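Local structure of muramidase (Trichobolus zukalii, 6ZMV) at residues S22-V27 against A52-G57; Y59-P64 against M93-Y98; A111-I116 against G145-F150; P155-R160 against Q175-F180. The protein probably hydrolyses the beta-1,4 links between N-acetylmuramic acid and N-acetylglucosamine in bacterial peptidoglycan, as a lysozyme of glycoside hydrolase family 25. All blocks are in the same frame, centred on the assembly; numbering follows the deposited sequence.

Contact 1 (S22-V27 against A52-G57); sequences SGARFV and AGLIRG
Leu54 overlaps the turn leading into the neighbouring strand: its CD2 branch rests on the peptide of Ala24, 3.3 Å from Ala24 O, and also meets the methyl CB of that residue. The other branch, CD1, reaches Val27 CG1 at 4.1 Å, and Ala49 of helix 42-51 packs on both Leu54 and Val27. Phe26 and Ile55 lie on the opposite side of the sheet, touching through their CB atoms at 4.1 Å. With CG between its backbone N and carbonyl carbon (chi1 69°), Phe26 carries its ring away from Ile55, and Leu200 of helix 197-205 touches both residues. The backbones run parallel, stitched by Ile55 N to Arg25 O (3.0 Å), Val27 N to Ile55 O (2.9 Å) and Gly57 N to Val27 O (3.2 Å). Ahead of this ladder, a water donates to both Arg25 O and Gly53 O, bridging the strand entrances. Arg25 folds back so that NH2 gives a bond to Ala24 O (2.8 Å), coming from above the carbonyl plane, and another to Tyr20 O. The Arg56 guanidinium runs away from segment 22-27 and hydrogen-bonds through NE to Thr50 OG1 and through NH1 to Thr89 OG1. Gly23 and Gly53 each end a helix in a Schellman motif with positive phi. A glycine-ended helix leading within a few residues into the next parallel strand fits the alpha-to-beta connections of a TIM-type barrel.

Contact 2 (Y59-P64 against M93-Y98); sequences YHFARP and MLDMEY
Phe61 has CG anti to its backbone N (chi1 -172°), and Glu97 has CG anti to its carbonyl carbon (chi1 -65°), which lays the CG methylene over one face of the Phe61 ring; chi2 then turns the carboxylate onward. The CH-pi contact puts Glu97 CG 3.8 Å from the Phe61 ring centroid, offset toward the rim. Phe61 CE1 in turn sits over the centre of the guanidinium group of Arg63, which is salt-bridged to Glu33. An alanine in place of Phe61 would probably leave the Glu97 chain without its aromatic support and the Arg63 guanidinium freer to turn. On the other side of the sheet, Ala62 CB meets Met96 SD at 3.7 Å and Leu94 CD1 at 4.0 Å. His60 N to Met93 O (2.9 Å), Asp95 N to His60 O (2.8 Å) and Ala62 N to Asp95 O (3.2 Å) hold the strands parallel. Beyond them a water donates to Ala62 O and Asp95 O and accepts from Glu97 N, extending the pairing past the strand ends. A glycerol bonded to Glu97 OE1 may mark a pocket. Asp95-Met96-Glu97 fits the Asp-X-Glu motif of family 25, consistent with an active site at the C-terminal ends of the barrel strands.

Contact 3 (A111-I116 against G145-F150); sequences AMVNWI and GNSNKF
The Phe150 ring is covered on both faces: Ile116 CG2 lies 3.5 Å above one, offset toward the rim, and on the opposite face Lys149 CB, from the preceding residue, sits over the ring centre. At the edge, in the ring plane, Val113 O of the helix faces Phe150 CZ at 3.7 Å. The Ile116 methyl comes within 3.6 Å of both Phe150 CZ and Phe150 CE2, a CH-pi contact tilted 24° from the ring normal. Ile116 CG2 is anti to the backbone N, which aims this branch out from the helix at the ring. Val113 fills the space beside it with its two branches divided: Val113 CG2 touches Ser147 CB at 3.8 Å, while Val113 CG1 meets the aliphatic Lys149 CD at 3.8 Å. Lys149 runs fully extended past Val113 and delivers NZ to the hydroxyl of Ser117, one turn further along the helix; the same hydroxyl bonds to Val113 O. The loop holds its own shape. Ser147 OG accepts from Lys149 N (3.1 Å, nearly straight at 165°), an ST turn, and Ser147 is also bonded through its backbone to Trp140 and Thr144 of helix 137-144. Ile133 of strand 132-136 touches both Ile116 and Phe150, so the contact lies where helix 109-127, this loop and the barrel wall converge. No hydrogen bond joins the two segments directly: cohesion between them comes from apolar branches and a ring, with the lysine amine adding a polar tie at the exposed margin.

Contact 4 (P155-R160 against Q175-F180); sequences PLVLAR and QTIWQF
Trp178 NE1 gives its hydrogen to Arg160 O (2.9 Å), arriving in the carbonyl plane on a lone pair, with the oxygen tilted 19° from the indole plane. Leu158 O lies at the edge of the same ring, 3.4 Å from Trp178 CD1, while Phe180 CB covers part of one face. CG anti to the backbone N (chi1 178°) carries the indole across to the neighbouring strand. A leucine in place of Trp178 would probably leave Arg160 O without this donor and free the end of its strand to shift. Next come the backbone bonds: Leu158 N to Ile177 O (2.9 Å), Gln179 N to Leu158 O (2.9 Å) and Arg160 N to Gln179 O (3.1 Å). At the start, Leu156 O accepts from both Thr176 N (2.8 Å) and Ile177 N (3.2 Å), and a water joins Leu156 N with Thr176 OG1. Val157 CG1 packs beside Ile177 CG2 at 3.9 Å. Further out, Gln179 is fixed by Tyr134, Tyr161 and Asp6, and a glycerol bonds to its amide nitrogen. The chemistry implies a parallel pair secured at both ends, by a shared carbonyl at one and an indole bond at the other.

The contacts come in series along the chain, 1 to 4, and all lie in the family's TIM-type barrel. Contacts 1 and 2 share strand 55-61, whose two ends they use, with centres about 22 Å apart on opposite sides of the chain's centre. Contact 4 belongs to the same sheet: it touches contact 1 through Phe26 and Ile177, and contact 2 through Met93 and Val157. Contact 3 lies outside the sheet, its centre about 13 Å from that of contact 2, and packs on it where Trp115 meets Ala62 and Pro64. Contacts 1, 2 and 4 are thus neighbouring-strand pairs of one barrel sheet, and contact 3 joins helix 109-127 to the loop after helix 137-144.

Contact 1 (S22-V27 against A52-G57)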
loop_
_atom_site.group_PDB
_atom_site.type_symbol
_atom_site.label_atom_id
_atom_site.label_comp_id
_atom_site.label_asym_id
_atom_site.label_seq_id
_atom_site.Cartn_x
_atom_site.Cartn_y
_atom_site.Cartn_z
ATOM N N SER A 22 4.863 -18.389 -11.400
ATOM C CA SER A 22 6.161 -18.346 -10.689
ATOM C C SER A 22 6.013 -18.300 -9.183
ATOM O O SER A 22 7.037 -18.384 -8.502
ATOM C CB SER A 22 6.986 -17.149 -11.169
ATOM O OG SER A 22 6.573 -15.924 -10.521
ATOM N N GLY A 23 4.794 -18.108 -8.679
ATOM C CA GLY A 23 4.521 -18.199 -7.231
ATOM C C GLY A 23 3.893 -16.952 -6.663
ATOM O O GLY A 23 3.567 -16.957 -5.476
ATOM N N ALA A 24 3.797 -15.871 -7.423
ATOM C CA ALA A 24 3.152 -14.667 -6.872
ATOM C C ALA A 24 1.699 -14.997 -6.569
ATOM O O ALA A 24 1.016 -15.645 -7.396
ATOM C CB ALA A 24 3.209 -13.471 -7.799
ATOM N N ARG A 25 1.196 -14.485 -5.439
ATOM C CA ARG A 25 -0.205 -14.630 -5.078
ATOM C C ARG A 25 -0.934 -13.299 -4.911
ATOM O O ARG A 25 -2.164 -13.342 -4.769
ATOM C CB ARG A 25 -0.383 -15.577 -3.895
ATOM C CG ARG A 25 0.060 -16.990 -4.216
ATOM C CD ARG A 25 -0.883 -17.739 -5.118
ATOM N NE ARG A 25 -0.501 -19.092 -5.466
ATOM C CZ ARG A 25 0.232 -19.406 -6.511
ATOM N NH1 ARG A 25 0.503 -20.674 -6.817
ATOM N NH2 ARG A 25 0.758 -18.470 -7.252
ATOM N N PHE A 26 -0.218 -12.181 -4.836
ATOM C CA PHE A 26 -0.894 -10.891 -4.720
ATOM C C PHE A 26 -0.094 -9.841 -5.454
ATOM O O PHE A 26 1.126 -9.988 -5.688
ATOM C CB PHE A 26 -1.133 -10.492 -3.246
ATOM C CG PHE A 26 0.135 -10.167 -2.486
ATOM C CD1 PHE A 26 0.875 -11.158 -1.919
ATOM C CD2 PHE A 26 0.621 -8.865 -2.348
ATOM C CE1 PHE A 26 2.050 -10.896 -1.226
ATOM C CE2 PHE A 26 1.821 -8.584 -1.718
ATOM C CZ PHE A 26 2.522 -9.611 -1.115
ATOM N N VAL A 27 -0.791 -8.774 -5.811
ATOM C CA VAL A 27 -0.154 -7.585 -6.417
ATOM C C VAL A 27 -0.858 -6.348 -5.911
ATOM O O VAL A 27 -2.076 -6.349 -5.756
ATOM C CB VAL A 27 -0.154 -7.675 -7.964
ATOM C CG1 VAL A 27 -1.575 -7.764 -8.511
ATOM C CG2 VAL A 27 0.659 -6.559 -8.570
ATOM N N ALA A 52 -5.788 -13.584 -13.790
ATOM C CA ALA A 52 -4.649 -14.481 -13.523
ATOM C C ALA A 52 -4.778 -15.155 -12.170
ATOM O O ALA A 52 -3.898 -15.985 -11.856
ATOM C CB ALA A 52 -3.335 -13.729 -13.603
ATOM N N GLY A 53 -5.747 -14.772 -11.346
ATOM C CA GLY A 53 -5.962 -15.366 -10.027
ATOM C C GLY A 53 -5.109 -14.730 -8.953
ATOM O O GLY A 53 -4.995 -15.304 -7.836
ATOM N N LEU A 54 -4.574 -13.546 -9.178
ATOM C CA LEU A 54 -3.869 -12.792 -8.105
ATOM C C LEU A 54 -4.854 -12.067 -7.227
ATOM O O LEU A 54 -5.806 -11.427 -7.731
ATOM C CB LEU A 54 -2.903 -11.796 -8.730
ATOM C CG LEU A 54 -1.753 -12.384 -9.516
ATOM C CD1 LEU A 54 -1.109 -11.323 -10.392
ATOM C CD2 LEU A 54 -0.750 -13.106 -8.631
ATOM N N ILE A 55 -4.623 -12.101 -5.930
ATOM C CA ILE A 55 -5.325 -11.196 -5.006
ATOM C C ILE A 55 -4.743 -9.816 -5.295
ATOM O O ILE A 55 -3.554 -9.729 -5.638
ATOM C CB ILE A 55 -5.028 -11.646 -3.564
ATOM C CG1 ILE A 55 -5.699 -13.003 -3.333
ATOM C CG2 ILE A 55 -5.400 -10.628 -2.505
ATOM C CD1 ILE A 55 -5.294 -13.785 -2.086
ATOM N N ARG A 56 -5.518 -8.740 -5.193
ATOM C CA ARG A 56 -4.992 -7.439 -5.665
ATOM C C ARG A 56 -5.675 -6.305 -4.912
ATOM O O ARG A 56 -6.800 -6.452 -4.409
ATOM C CB ARG A 56 -5.146 -7.224 -7.171
ATOM C CG ARG A 56 -6.549 -7.118 -7.701
ATOM C CD ARG A 56 -7.344 -8.376 -7.782
ATOM N NE ARG A 56 -8.639 -8.183 -8.381
ATOM C CZ ARG A 56 -9.747 -7.751 -7.770
ATOM N NH1 ARG A 56 -9.761 -7.495 -6.474
ATOM N NH2 ARG A 56 -10.864 -7.622 -8.474
ATOM N N GLY A 57 -4.940 -5.221 -4.797
ATOM C CA GLY A 57 -5.488 -3.973 -4.295
ATOM C C GLY A 57 -4.805 -2.809 -4.935
ATOM O O GLY A 57 -3.826 -2.990 -5.668
HETATM O O HOH W 1 -3.633 -15.589 -5.484
#

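Contact 2 (Y59-P64 against M93-Y98)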
loop_
_atom_site.group_PDB
_atom_site.type_symbol
_atom_site.label_atom_id
_atom_site.label_comp_id
_atom_site.label_asym_id
_atom_site.label_seq_id
_atom_site.Cartn_x
_atom_site.Cartn_y
_atom_site.Cartn_z
ATOM N N TYR A 59 -3.084 1.262 -4.526
ATOM C CA TYR A 59 -2.370 2.165 -3.618
ATOM C C TYR A 59 -2.474 3.617 -4.066
ATOM O O TYR A 59 -2.640 3.922 -5.248
ATOM C CB TYR A 59 -0.937 1.709 -3.311
ATOM C CG TYR A 59 0.134 1.892 -4.355
ATOM C CD1 TYR A 59 0.757 3.135 -4.506
ATOM C CD2 TYR A 59 0.569 0.839 -5.151
ATOM C CE1 TYR A 59 1.806 3.301 -5.371
ATOM C CE2 TYR A 59 1.628 1.006 -6.016
ATOM C CZ TYR A 59 2.256 2.226 -6.114
ATOM O OH TYR A 59 3.293 2.381 -6.981
ATOM N N HIS A 60 -2.365 4.482 -3.068
ATOM C CA HIS A 60 -2.378 5.938 -3.231
ATOM C C HIS A 60 -1.039 6.533 -2.826
ATOM O O HIS A 60 -0.635 6.383 -1.668
ATOM C CB HIS A 60 -3.471 6.514 -2.326
ATOM C CG HIS A 60 -3.499 8.009 -2.446
ATOM N ND1 HIS A 60 -4.030 8.620 -3.549
ATOM C CD2 HIS A 60 -2.991 8.978 -1.662
ATOM C CE1 HIS A 60 -3.861 9.936 -3.397
ATOM N NE2 HIS A 60 -3.228 10.184 -2.243
ATOM N N PHE A 61 -0.379 7.203 -3.764
ATOM C CA PHE A 61 0.845 7.947 -3.464
ATOM C C PHE A 61 0.473 9.280 -2.804
ATOM O O PHE A 61 -0.041 10.178 -3.460
ATOM C CB PHE A 61 1.668 8.080 -4.746
ATOM C CG PHE A 61 3.047 8.649 -4.565
ATOM C CD1 PHE A 61 3.282 9.875 -3.948
ATOM C CD2 PHE A 61 4.115 7.987 -5.138
ATOM C CE1 PHE A 61 4.572 10.322 -3.773
ATOM C CE2 PHE A 61 5.398 8.472 -4.997
ATOM C CZ PHE A 61 5.613 9.640 -4.350
ATOM N N ALA A 62 0.670 9.397 -1.518
ATOM C CA ALA A 62 0.248 10.570 -0.735
ATOM C C ALA A 62 1.058 11.783 -1.170
ATOM O O ALA A 62 2.291 11.751 -1.294
ATOM C CB ALA A 62 0.479 10.342 0.748
ATOM N N ARG A 63 0.367 12.924 -1.232
ATOM C CA ARG A 63 1.023 14.249 -1.375
ATOM C C ARG A 63 0.475 15.173 -0.311
ATOM O O ARG A 63 -0.470 15.915 -0.541
ATOM C CB ARG A 63 0.809 14.762 -2.791
ATOM C CG ARG A 63 1.485 13.966 -3.908
ATOM C CD ARG A 63 2.971 14.262 -3.977
ATOM N NE ARG A 63 3.723 13.635 -5.005
ATOM C CZ ARG A 63 5.040 13.485 -5.037
ATOM N NH1 ARG A 63 5.847 13.947 -4.074
ATOM N NH2 ARG A 63 5.516 12.852 -6.093
ATOM N N PRO A 64 0.927 15.025 0.938
ATOM C CA PRO A 64 0.254 15.736 2.027
ATOM C C PRO A 64 0.280 17.262 1.945
ATOM O O PRO A 64 -0.523 17.858 2.611
ATOM C CB PRO A 64 0.990 15.209 3.279
ATOM C CG PRO A 64 1.487 13.862 2.873
ATOM C CD PRO A 64 1.946 14.057 1.434
ATOM N N MET A 93 -3.923 0.658 0.019
ATOM C CA MET A 93 -2.643 0.990 0.685
ATOM C C MET A 93 -2.318 2.482 0.522
ATOM O O MET A 93 -2.303 3.002 -0.612
ATOM C CB MET A 93 -1.524 0.089 0.133
ATOM C CG MET A 93 -0.221 0.334 0.809
ATOM S SD MET A 93 1.072 -0.791 0.183
ATOM C CE MET A 93 1.720 0.172 -1.161
ATOM N N LEU A 94 -2.075 3.141 1.643
ATOM C CA LEU A 94 -1.584 4.516 1.705
ATOM C C LEU A 94 -0.073 4.525 1.617
ATOM O O LEU A 94 0.585 3.985 2.514
ATOM C CB LEU A 94 -2.036 5.169 3.000
ATOM C CG LEU A 94 -1.555 6.582 3.237
ATOM C CD1 LEU A 94 -1.970 7.558 2.166
ATOM C CD2 LEU A 94 -1.968 7.088 4.568
ATOM N N ASP A 95 0.481 5.047 0.541
ATOM C CA ASP A 95 1.931 5.010 0.246
ATOM C C ASP A 95 2.605 6.305 0.697
ATOM O O ASP A 95 2.469 7.318 0.038
ATOM C CB ASP A 95 2.142 4.781 -1.260
ATOM C CG ASP A 95 3.574 4.925 -1.720
ATOM O OD1 ASP A 95 4.447 5.078 -0.852
ATOM O OD2 ASP A 95 3.812 4.929 -2.944
ATOM N N MET A 96 3.320 6.250 1.814
ATOM C CA MET A 96 4.057 7.408 2.342
ATOM C C MET A 96 5.502 7.325 1.841
ATOM O O MET A 96 6.213 6.332 2.032
ATOM C CB MET A 96 4.020 7.419 3.869
ATOM C CG MET A 96 2.637 7.401 4.459
ATOM S SD MET A 96 1.429 8.529 3.803
ATOM C CE MET A 96 2.138 10.125 4.184
ATOM N N GLU A 97 5.937 8.378 1.194
ATOM C CA GLU A 97 7.210 8.433 0.451
ATOM C C GLU A 97 7.939 9.713 0.842
ATOM O O GLU A 97 7.255 10.717 1.197
ATOM C CB GLU A 97 6.928 8.571 -1.051
ATOM C CG GLU A 97 6.226 7.408 -1.696
ATOM C CD GLU A 97 7.174 6.309 -2.073
ATOM O OE1 GLU A 97 6.717 5.159 -1.980
ATOM O OE2 GLU A 97 8.356 6.574 -2.419
ATOM N N TYR A 98 9.239 9.731 0.668
ATOM C CA TYR A 98 9.966 10.999 0.753
ATOM C C TYR A 98 9.398 11.982 -0.270
ATOM O O TYR A 98 9.081 11.585 -1.400
ATOM C CB TYR A 98 11.425 10.748 0.511
ATOM C CG TYR A 98 12.086 9.990 1.627
ATOM C CD1 TYR A 98 12.540 10.638 2.748
ATOM C CD2 TYR A 98 12.220 8.624 1.581
ATOM C CE1 TYR A 98 13.097 9.962 3.813
ATOM C CE2 TYR A 98 12.781 7.924 2.631
ATOM C CZ TYR A 98 13.246 8.591 3.739
ATOM O OH TYR A 98 13.856 7.880 4.731
HETATM O O HOH W 2 3.875 9.844 -0.025
HETATM O O HOH W 3 8.280 12.550 -4.438
#

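Contact 3 (A111-I116 against G145-F150)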
loop_
_atom_site.group_PDB
_atom_site.type_symbol
_atom_site.label_atom_id
_atom_site.label_comp_id
_atom_site.label_asym_id
_atom_site.label_seq_id
_atom_site.Cartn_x
_atom_site.Cartn_y
_atom_site.Cartn_z
ATOM N N ALA A 111 1.344 17.490 12.391
ATOM C CA ALA A 111 0.559 17.716 11.163
ATOM C C ALA A 111 0.551 16.461 10.298
ATOM O O ALA A 111 -0.506 16.137 9.755
ATOM C CB ALA A 111 1.090 18.881 10.370
ATOM N N MET A 112 1.677 15.760 10.205
ATOM C CA MET A 112 1.703 14.535 9.388
ATOM C C MET A 112 0.797 13.468 10.022
ATOM O O MET A 112 0.090 12.767 9.303
ATOM C CB MET A 112 3.138 14.008 9.253
ATOM C CG MET A 112 3.222 12.828 8.367
ATOM S SD MET A 112 2.789 13.167 6.617
ATOM C CE MET A 112 4.282 13.949 6.084
ATOM N N VAL A 113 0.885 13.266 11.328
ATOM C CA VAL A 113 0.005 12.283 11.978
ATOM C C VAL A 113 -1.445 12.681 11.760
ATOM O O VAL A 113 -2.266 11.789 11.470
ATOM C CB VAL A 113 0.376 12.159 13.468
ATOM C CG1 VAL A 113 -0.639 11.319 14.213
ATOM C CG2 VAL A 113 1.751 11.506 13.628
ATOM N N ASN A 114 -1.764 13.952 11.893
ATOM C CA ASN A 114 -3.172 14.394 11.675
ATOM C C ASN A 114 -3.601 14.111 10.225
ATOM O O ASN A 114 -4.732 13.715 9.999
ATOM C CB ASN A 114 -3.345 15.876 12.039
ATOM C CG ASN A 114 -3.284 16.141 13.518
ATOM O OD1 ASN A 114 -3.436 15.211 14.312
ATOM N ND2 ASN A 114 -3.032 17.389 13.844
ATOM N N TRP A 115 -2.719 14.367 9.274
ATOM C CA TRP A 115 -3.034 14.183 7.841
ATOM C C TRP A 115 -3.283 12.679 7.588
ATOM O O TRP A 115 -4.293 12.306 6.974
ATOM C CB TRP A 115 -1.852 14.637 6.975
ATOM C CG TRP A 115 -2.143 14.655 5.520
ATOM C CD1 TRP A 115 -2.556 15.755 4.847
ATOM C CD2 TRP A 115 -2.127 13.564 4.575
ATOM N NE1 TRP A 115 -2.791 15.427 3.530
ATOM C CE2 TRP A 115 -2.582 14.081 3.339
ATOM C CE3 TRP A 115 -1.821 12.221 4.658
ATOM C CZ2 TRP A 115 -2.659 13.297 2.192
ATOM C CZ3 TRP A 115 -1.919 11.437 3.552
ATOM C CH2 TRP A 115 -2.379 11.962 2.344
ATOM N N ILE A 116 -2.408 11.819 8.090
ATOM C CA ILE A 116 -2.607 10.364 7.907
ATOM C C ILE A 116 -3.891 9.929 8.602
ATOM O O ILE A 116 -4.625 9.137 8.062
ATOM C CB ILE A 116 -1.399 9.600 8.413
ATOM C CG1 ILE A 116 -0.157 9.927 7.596
ATOM C CG2 ILE A 116 -1.655 8.090 8.427
ATOM C CD1 ILE A 116 1.158 9.407 8.195
ATOM N N GLY A 145 7.381 11.183 14.100
ATOM C CA GLY A 145 7.817 11.034 15.493
ATOM C C GLY A 145 7.720 9.598 15.973
ATOM O O GLY A 145 7.530 9.349 17.138
ATOM N N ASN A 146 7.763 8.650 15.050
ATOM C CA ASN A 146 7.614 7.216 15.331
ATOM C C ASN A 146 6.262 6.949 15.980
ATOM O O ASN A 146 6.183 6.218 16.979
ATOM C CB ASN A 146 8.756 6.661 16.182
ATOM C CG ASN A 146 8.922 5.168 15.958
ATOM O OD1 ASN A 146 8.490 4.640 14.921
ATOM N ND2 ASN A 146 9.610 4.526 16.896
ATOM N N SER A 147 5.236 7.547 15.426
ATOM C CA SER A 147 3.885 7.442 15.970
ATOM C C SER A 147 3.397 6.001 16.047
ATOM O O SER A 147 3.489 5.306 15.065
ATOM C CB SER A 147 2.918 8.288 15.175
ATOM O OG SER A 147 1.582 8.178 15.638
ATOM N N ASN A 148 2.715 5.703 17.144
ATOM C CA ASN A 148 2.043 4.417 17.309
ATOM C C ASN A 148 0.547 4.520 17.081
ATOM O O ASN A 148 -0.164 3.548 17.313
ATOM C CB ASN A 148 2.359 3.777 18.657
ATOM C CG ASN A 148 1.769 4.479 19.830
ATOM O OD1 ASN A 148 1.039 5.423 19.644
ATOM N ND2 ASN A 148 2.025 3.967 21.023
ATOM N N LYS A 149 0.050 5.648 16.551
ATOM C CA LYS A 149 -1.394 5.856 16.469
ATOM C C LYS A 149 -2.134 4.811 15.618
ATOM O O LYS A 149 -3.348 4.612 15.845
ATOM C CB LYS A 149 -1.669 7.247 15.904
ATOM C CG LYS A 149 -3.136 7.670 15.892
ATOM C CD LYS A 149 -3.380 9.143 15.653
ATOM C CE LYS A 149 -4.868 9.432 15.816
ATOM N NZ LYS A 149 -5.188 10.812 15.459
ATOM N N PHE A 150 -1.474 4.235 14.642
ATOM C CA PHE A 150 -2.110 3.349 13.624
ATOM C C PHE A 150 -1.795 1.879 13.856
ATOM O O PHE A 150 -2.239 1.042 13.081
ATOM C CB PHE A 150 -1.733 3.825 12.225
ATOM C CG PHE A 150 -1.937 5.313 12.040
ATOM C CD1 PHE A 150 -3.189 5.892 12.070
ATOM C CD2 PHE A 150 -0.847 6.142 11.999
ATOM C CE1 PHE A 150 -3.337 7.257 12.003
ATOM C CE2 PHE A 150 -0.990 7.530 11.957
ATOM C CZ PHE A 150 -2.244 8.078 11.964
#

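Contact 4 (P155-R160 against Q175-F180)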
loop_
_atom_site.group_PDB
_atom_site.type_symbol
_atom_site.label_atom_id
_atom_site.label_comp_id
_atom_site.label_asym_id
_atom_site.label_seq_id
_atom_site.Cartn_x
_atom_site.Cartn_y
_atom_site.Cartn_z
ATOM N N PRO A 155 -2.821 -2.250 8.770
ATOM C CA PRO A 155 -1.700 -3.158 8.511
ATOM C C PRO A 155 -0.496 -2.405 7.959
ATOM O O PRO A 155 -0.658 -1.502 7.131
ATOM C CB PRO A 155 -2.218 -4.094 7.437
ATOM C CG PRO A 155 -3.725 -4.115 7.733
ATOM C CD PRO A 155 -4.041 -2.684 8.092
ATOM N N LEU A 156 0.694 -2.763 8.434
ATOM C CA LEU A 156 1.961 -2.141 8.018
ATOM C C LEU A 156 2.538 -2.851 6.821
ATOM O O LEU A 156 2.749 -4.075 6.847
ATOM C CB LEU A 156 2.932 -2.156 9.191
ATOM C CG LEU A 156 4.352 -1.721 8.895
ATOM C CD1 LEU A 156 4.416 -0.251 8.480
ATOM C CD2 LEU A 156 5.256 -1.992 10.057
ATOM N N VAL A 157 2.852 -2.082 5.783
ATOM C CA VAL A 157 3.680 -2.538 4.641
ATOM C C VAL A 157 5.024 -1.846 4.796
ATOM O O VAL A 157 5.104 -0.617 4.688
ATOM C CB VAL A 157 3.025 -2.275 3.297
ATOM C CG1 VAL A 157 3.858 -2.849 2.172
ATOM C CG2 VAL A 157 1.590 -2.838 3.279
ATOM N N LEU A 158 6.044 -2.582 5.183
ATOM C CA LEU A 158 7.347 -2.032 5.542
ATOM C C LEU A 158 8.343 -2.249 4.409
ATOM O O LEU A 158 8.555 -3.381 3.971
ATOM C CB LEU A 158 7.849 -2.700 6.795
ATOM C CG LEU A 158 9.133 -2.168 7.405
ATOM C CD1 LEU A 158 9.088 -0.682 7.698
ATOM C CD2 LEU A 158 9.469 -2.931 8.671
ATOM N N ALA A 159 8.956 -1.169 3.967
ATOM C CA ALA A 159 9.990 -1.239 2.918
ATOM C C ALA A 159 11.353 -1.298 3.561
ATOM O O ALA A 159 11.693 -0.395 4.315
ATOM C CB ALA A 159 9.883 -0.058 1.995
ATOM N N ARG A 160 12.138 -2.301 3.240
ATOM C CA ARG A 160 13.552 -2.396 3.655
ATOM C C ARG A 160 14.255 -3.334 2.705
ATOM O O ARG A 160 13.928 -4.509 2.659
ATOM C CB ARG A 160 13.712 -2.863 5.085
ATOM C CG ARG A 160 15.125 -2.581 5.519
ATOM C CD ARG A 160 15.708 -3.443 6.532
ATOM N NE ARG A 160 17.073 -3.088 6.781
ATOM C CZ ARG A 160 17.861 -3.824 7.541
ATOM N NH1 ARG A 160 19.048 -3.356 7.884
ATOM N NH2 ARG A 160 17.427 -4.970 8.018
ATOM N N GLN A 175 5.359 -6.289 10.529
ATOM C CA GLN A 175 4.842 -5.873 9.209
ATOM C C GLN A 175 3.895 -6.962 8.701
ATOM O O GLN A 175 4.160 -8.148 8.838
ATOM C CB GLN A 175 6.005 -5.652 8.244
ATOM C CG GLN A 175 6.541 -6.874 7.496
ATOM C CD GLN A 175 7.242 -7.955 8.275
ATOM O OE1 GLN A 175 7.557 -9.050 7.705
ATOM N NE2 GLN A 175 7.574 -7.671 9.487
ATOM N N THR A 176 2.819 -6.540 8.075
ATOM C CA THR A 176 1.918 -7.431 7.339
ATOM C C THR A 176 2.544 -7.840 6.002
ATOM O O THR A 176 2.410 -9.013 5.565
ATOM C CB THR A 176 0.538 -6.805 7.250
ATOM O OG1 THR A 176 0.007 -6.668 8.563
ATOM C CG2 THR A 176 -0.393 -7.609 6.401
ATOM N N ILE A 177 3.146 -6.905 5.317
ATOM C CA ILE A 177 3.844 -7.128 4.037
ATOM C C ILE A 177 5.204 -6.464 4.168
ATOM O O ILE A 177 5.297 -5.362 4.713
ATOM C CB ILE A 177 3.018 -6.642 2.825
ATOM C CG1 ILE A 177 1.677 -7.372 2.711
ATOM C CG2 ILE A 177 3.815 -6.706 1.522
ATOM C CD1 ILE A 177 0.656 -6.714 1.814
ATOM N N TRP A 178 6.229 -7.097 3.621
ATOM C CA TRP A 178 7.587 -6.564 3.477
ATOM C C TRP A 178 7.885 -6.325 2.008
ATOM O O TRP A 178 7.848 -7.283 1.220
ATOM C CB TRP A 178 8.528 -7.590 4.078
ATOM C CG TRP A 178 9.984 -7.303 4.011
ATOM C CD1 TRP A 178 10.630 -6.124 3.837
ATOM C CD2 TRP A 178 11.012 -8.283 4.116
ATOM N NE1 TRP A 178 11.990 -6.287 3.868
ATOM C CE2 TRP A 178 12.259 -7.619 4.032
ATOM C CE3 TRP A 178 10.997 -9.680 4.262
ATOM C CZ2 TRP A 178 13.465 -8.320 4.032
ATOM C CZ3 TRP A 178 12.196 -10.349 4.354
ATOM C CH2 TRP A 178 13.415 -9.677 4.262
ATOM N N GLN A 179 8.221 -5.120 1.640
ATOM C CA GLN A 179 8.738 -4.777 0.311
ATOM C C GLN A 179 10.247 -4.893 0.413
ATOM O O GLN A 179 10.887 -4.041 1.048
ATOM C CB GLN A 179 8.276 -3.411 -0.164
ATOM C CG GLN A 179 8.616 -3.183 -1.626
ATOM C CD GLN A 179 8.434 -1.725 -2.025
ATOM O OE1 GLN A 179 9.200 -0.855 -1.541
ATOM N NE2 GLN A 179 7.387 -1.494 -2.780
ATOM N N PHE A 180 10.815 -5.921 -0.176
ATOM C CA PHE A 180 12.240 -6.273 0.109
ATOM C C PHE A 180 13.205 -5.992 -1.038
ATOM O O PHE A 180 14.395 -6.059 -0.799
ATOM C CB PHE A 180 12.358 -7.726 0.533
ATOM C CG PHE A 180 11.912 -8.738 -0.486
ATOM C CD1 PHE A 180 12.850 -9.247 -1.389
ATOM C CD2 PHE A 180 10.611 -9.251 -0.524
ATOM C CE1 PHE A 180 12.474 -10.234 -2.281
ATOM C CE2 PHE A 180 10.256 -10.257 -1.409
ATOM C CZ PHE A 180 11.174 -10.726 -2.293
HETATM O O HOH W 4 1.084 -4.984 10.468
#